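PDB 6M5P: beta-lactamase from Klebsiella pneumoniae, which probably hydrolyses the ring of beta-lactam antibiotics to substituted beta-amino acids, as expected of a class C enzyme. Local coordinates for residues E315-N320 / F334-K339. The protein carries 1 engineered substitution. Sequence-based numbering, arbitrary orientation.
Sequences ENVWIN and FVPAKK. With MER ((4R,5S)-3-{[(3S,5S)-5-(dimethylcarbamoyl)pyrrolidin-3-yl]sulfanyl}-5-[(2S,3R)-3-hydroxy-1-oxobutan-2-yl]-4-methyl-4,5-d ihydro-1H-pyrrole-2-carboxylic acid), chain B.
I319 and F334 form an antiparallel hydrogen-bonded pair at the open end of the hairpin made by strands 317-325 and 328-335, with I319 N to F334 O and F334 N to I319 O both 2.9 Å. Beyond this pair the ladder gives way as 336-338 winds into a 3-10 turn, and a third backbone bond, A337 N to E315 O, is bent (141° at the hydrogen), its donor standing above the carbonyl plane. V317 O, between these bonds, has P336 CD as its closest neighbour across the contact, at 3.4 Å, and V335 CA makes a CA-H...O contact with it. The side chains of I319 and F334 share a face of the sheet. F334 CG lies between its backbone N and carbonyl carbon (chi1 61°), which lays the ring against cross-strand I319: I319 CB sits 4.0 Å from the ring centroid in a CH-pi contact over one face, and CG2 packs on CZ. I319 CD1 reaches on to P336 CG at 3.9 Å, while W279 meets the F334 ring edge-to-face. On the other face, V335 CG2 approaches W318 CE3 obliquely, 3.9 Å away. At the exposed end the E315 chain, bent at chi2 (-60°), brings OE1 to 3.5 Å from P336 CB; a water links OE1 with K339 NZ, which also bonds to the carbonyl of M245. E315 OE1 and K339 NZ stay 4.6 Å apart, beyond a salt bridge, though their opposite charges probably still attract. The contact thus joins a buried apolar cluster to a hydrated charged margin, and the buried V317 carbonyl, lacking any hydrogen-bond partner, lies where regular pairing with strand 328-335 gives out, while the other edge still bonds to strand 280-283.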
loop_
_atom_site.group_PDB
_atom_site.type_symbol
_atom_site.label_atom_id
_atom_site.label_comp_id
_atom_site.label_asym_id
_atom_site.label_seq_id
_atom_site.Cartn_x
_atom_site.Cartn_y
_atom_site.Cartn_z
ATOM N N GLU A 315 14.200 5.310 11.565
ATOM C CA GLU A 315 14.812 5.872 10.366
ATOM C C GLU A 315 15.589 4.825 9.580
ATOM O O GLU A 315 15.499 4.778 8.345
ATOM C CB GLU A 315 15.739 7.034 10.745
ATOM C CG GLU A 315 15.053 8.128 11.545
ATOM C CD GLU A 315 13.890 8.765 10.801
ATOM O OE1 GLU A 315 14.097 9.217 9.660
ATOM O OE2 GLU A 315 12.769 8.804 11.357
ATOM N N ASN A 316 16.336 3.965 10.272
ATOM C CA ASN A 316 17.302 3.076 9.628
ATOM C C ASN A 316 16.648 1.771 9.177
ATOM O O ASN A 316 17.065 0.669 9.544
ATOM C CB ASN A 316 18.473 2.799 10.564
ATOM C CG ASN A 316 19.320 4.023 10.807
ATOM O OD1 ASN A 316 19.474 4.865 9.925
ATOM N ND2 ASN A 316 19.869 4.135 12.008
ATOM N N VAL A 317 15.626 1.905 8.332
ATOM C CA VAL A 317 14.865 0.757 7.858
ATOM C C VAL A 317 14.456 0.992 6.416
ATOM O O VAL A 317 14.345 2.130 5.957
ATOM C CB VAL A 317 13.601 0.478 8.711
ATOM C CG1 VAL A 317 13.970 -0.088 10.088
ATOM C CG2 VAL A 317 12.756 1.727 8.848
ATOM N N TRP A 318 14.215 -0.121 5.721
ATOM C CA TRP A 318 13.617 -0.153 4.392
ATOM C C TRP A 318 12.147 -0.498 4.603
ATOM O O TRP A 318 11.826 -1.598 5.054
ATOM C CB TRP A 318 14.312 -1.246 3.589
ATOM C CG TRP A 318 13.731 -1.596 2.254
ATOM C CD1 TRP A 318 12.633 -2.377 2.006
ATOM C CD2 TRP A 318 14.272 -1.250 0.975
ATOM N NE1 TRP A 318 12.445 -2.506 0.651
ATOM C CE2 TRP A 318 13.435 -1.823 -0.006
ATOM C CE3 TRP A 318 15.374 -0.498 0.562
ATOM C CZ2 TRP A 318 13.670 -1.666 -1.368
ATOM C CZ3 TRP A 318 15.600 -0.340 -0.791
ATOM C CH2 TRP A 318 14.752 -0.922 -1.739
ATOM N N ILE A 319 11.256 0.454 4.331
ATOM C CA ILE A 319 9.817 0.260 4.501
ATOM C C ILE A 319 9.207 0.068 3.124
ATOM O O ILE A 319 9.532 0.812 2.192
ATOM C CB ILE A 319 9.181 1.457 5.224
ATOM C CG1 ILE A 319 9.873 1.686 6.569
ATOM C CG2 ILE A 319 7.693 1.215 5.417
ATOM C CD1 ILE A 319 9.392 2.919 7.295
ATOM N N ASN A 320 8.329 -0.925 2.970
ATOM C CA ASN A 320 7.851 -1.211 1.623
ATOM C C ASN A 320 6.487 -1.884 1.637
ATOM O O ASN A 320 6.008 -2.380 2.663
ATOM C CB ASN A 320 8.904 -1.975 0.783
ATOM C CG ASN A 320 9.095 -3.438 1.206
ATOM O OD1 ASN A 320 8.619 -3.897 2.269
ATOM N ND2 ASN A 320 9.816 -4.175 0.381
ATOM N N PHE A 334 10.692 2.944 0.677
ATOM C CA PHE A 334 11.342 4.172 1.113
ATOM C C PHE A 334 12.204 3.907 2.341
ATOM O O PHE A 334 11.960 2.976 3.114
ATOM C CB PHE A 334 10.346 5.325 1.320
ATOM C CG PHE A 334 9.295 5.072 2.380
ATOM C CD1 PHE A 334 8.126 4.371 2.083
ATOM C CD2 PHE A 334 9.444 5.595 3.663
ATOM C CE1 PHE A 334 7.153 4.169 3.063
ATOM C CE2 PHE A 334 8.466 5.400 4.639
ATOM C CZ PHE A 334 7.319 4.687 4.331
ATOM N N VAL A 335 13.227 4.742 2.500
ATOM C CA VAL A 335 14.213 4.633 3.573
ATOM C C VAL A 335 14.236 5.974 4.288
ATOM O O VAL A 335 14.852 6.931 3.793
ATOM C CB VAL A 335 15.604 4.258 3.034
ATOM C CG1 VAL A 335 16.624 4.126 4.177
ATOM C CG2 VAL A 335 15.551 2.972 2.227
ATOM N N PRO A 336 13.566 6.107 5.429
ATOM C CA PRO A 336 13.478 7.435 6.055
ATOM C C PRO A 336 14.831 8.047 6.388
ATOM O O PRO A 336 15.009 9.260 6.218
ATOM C CB PRO A 336 12.608 7.177 7.297
ATOM C CG PRO A 336 11.756 5.991 6.898
ATOM C CD PRO A 336 12.683 5.121 6.084
ATOM N N ALA A 337 15.798 7.233 6.823
ATOM C CA ALA A 337 17.119 7.755 7.167
ATOM C C ALA A 337 17.786 8.428 5.985
ATOM O O ALA A 337 18.646 9.301 6.170
ATOM C CB ALA A 337 18.011 6.627 7.674
ATOM N N LYS A 338 17.447 8.018 4.771
ATOM C CA LYS A 338 18.038 8.585 3.569
ATOM C C LYS A 338 17.108 9.558 2.854
ATOM O O LYS A 338 17.487 10.081 1.800
ATOM C CB LYS A 338 18.476 7.461 2.617
ATOM C CG LYS A 338 19.480 6.473 3.197
ATOM C CD LYS A 338 20.759 7.170 3.619
ATOM C CE LYS A 338 21.760 6.170 4.177
ATOM N NZ LYS A 338 22.883 6.844 4.888
ATOM N N LYS A 339 15.922 9.829 3.408
ATOM C CA LYS A 339 14.908 10.668 2.772
ATOM C C LYS A 339 14.773 10.327 1.292
ATOM O O LYS A 339 14.736 11.223 0.437
ATOM C CB LYS A 339 15.225 12.153 2.968
ATOM C CG LYS A 339 15.326 12.555 4.426
ATOM C CD LYS A 339 14.003 12.410 5.165
ATOM C CE LYS A 339 14.157 12.819 6.632
ATOM N NZ LYS A 339 12.845 12.965 7.323
HETATM C C1 MER B . -2.380 -7.795 -3.180
HETATM C C2 MER B . -1.039 -9.797 -1.360
HETATM C C3 MER B . -3.641 -8.804 -3.128
HETATM C C4 MER B . -3.333 -9.744 -2.083
HETATM C C5 MER B . -1.906 -9.058 -0.378
HETATM O O6 MER B . -2.147 -6.902 -3.918
HETATM C C7 MER B . -5.063 -8.251 -2.832
HETATM O O8 MER B . -5.938 -9.293 -3.107
HETATM C C9 MER B . -5.447 -7.027 -3.701
HETATM N N10 MER B . -3.218 -9.055 -0.720
HETATM C C11 MER B . -1.382 -8.119 0.661
HETATM O O12 MER B . -0.401 -7.391 0.398
HETATM O O13 MER B . -1.920 -8.049 1.798
HETATM S S14 MER B . 0.329 -10.732 -0.528
HETATM C C15 MER B . 1.917 -10.020 -0.513
HETATM C C16 MER B . 2.138 -8.507 -0.112
HETATM C C17 MER B . 3.486 -8.515 -0.029
HETATM C C18 MER B . -1.905 -10.497 -2.188
HETATM N N19 MER B . 3.787 -9.810 0.938
HETATM C C20 MER B . -1.408 -10.718 -3.657
HETATM C C21 MER B . 2.857 -10.723 0.577
HETATM C C22 MER B . 4.221 -7.224 0.371
HETATM N N23 MER B . 5.637 -7.077 -0.107
HETATM O O24 MER B . 3.769 -6.329 0.999
HETATM C C25 MER B . 6.191 -8.175 -0.893
HETATM C C26 MER B . 6.421 -5.898 0.209
HETATM O O HOH W 1 12.100 10.478 8.014
#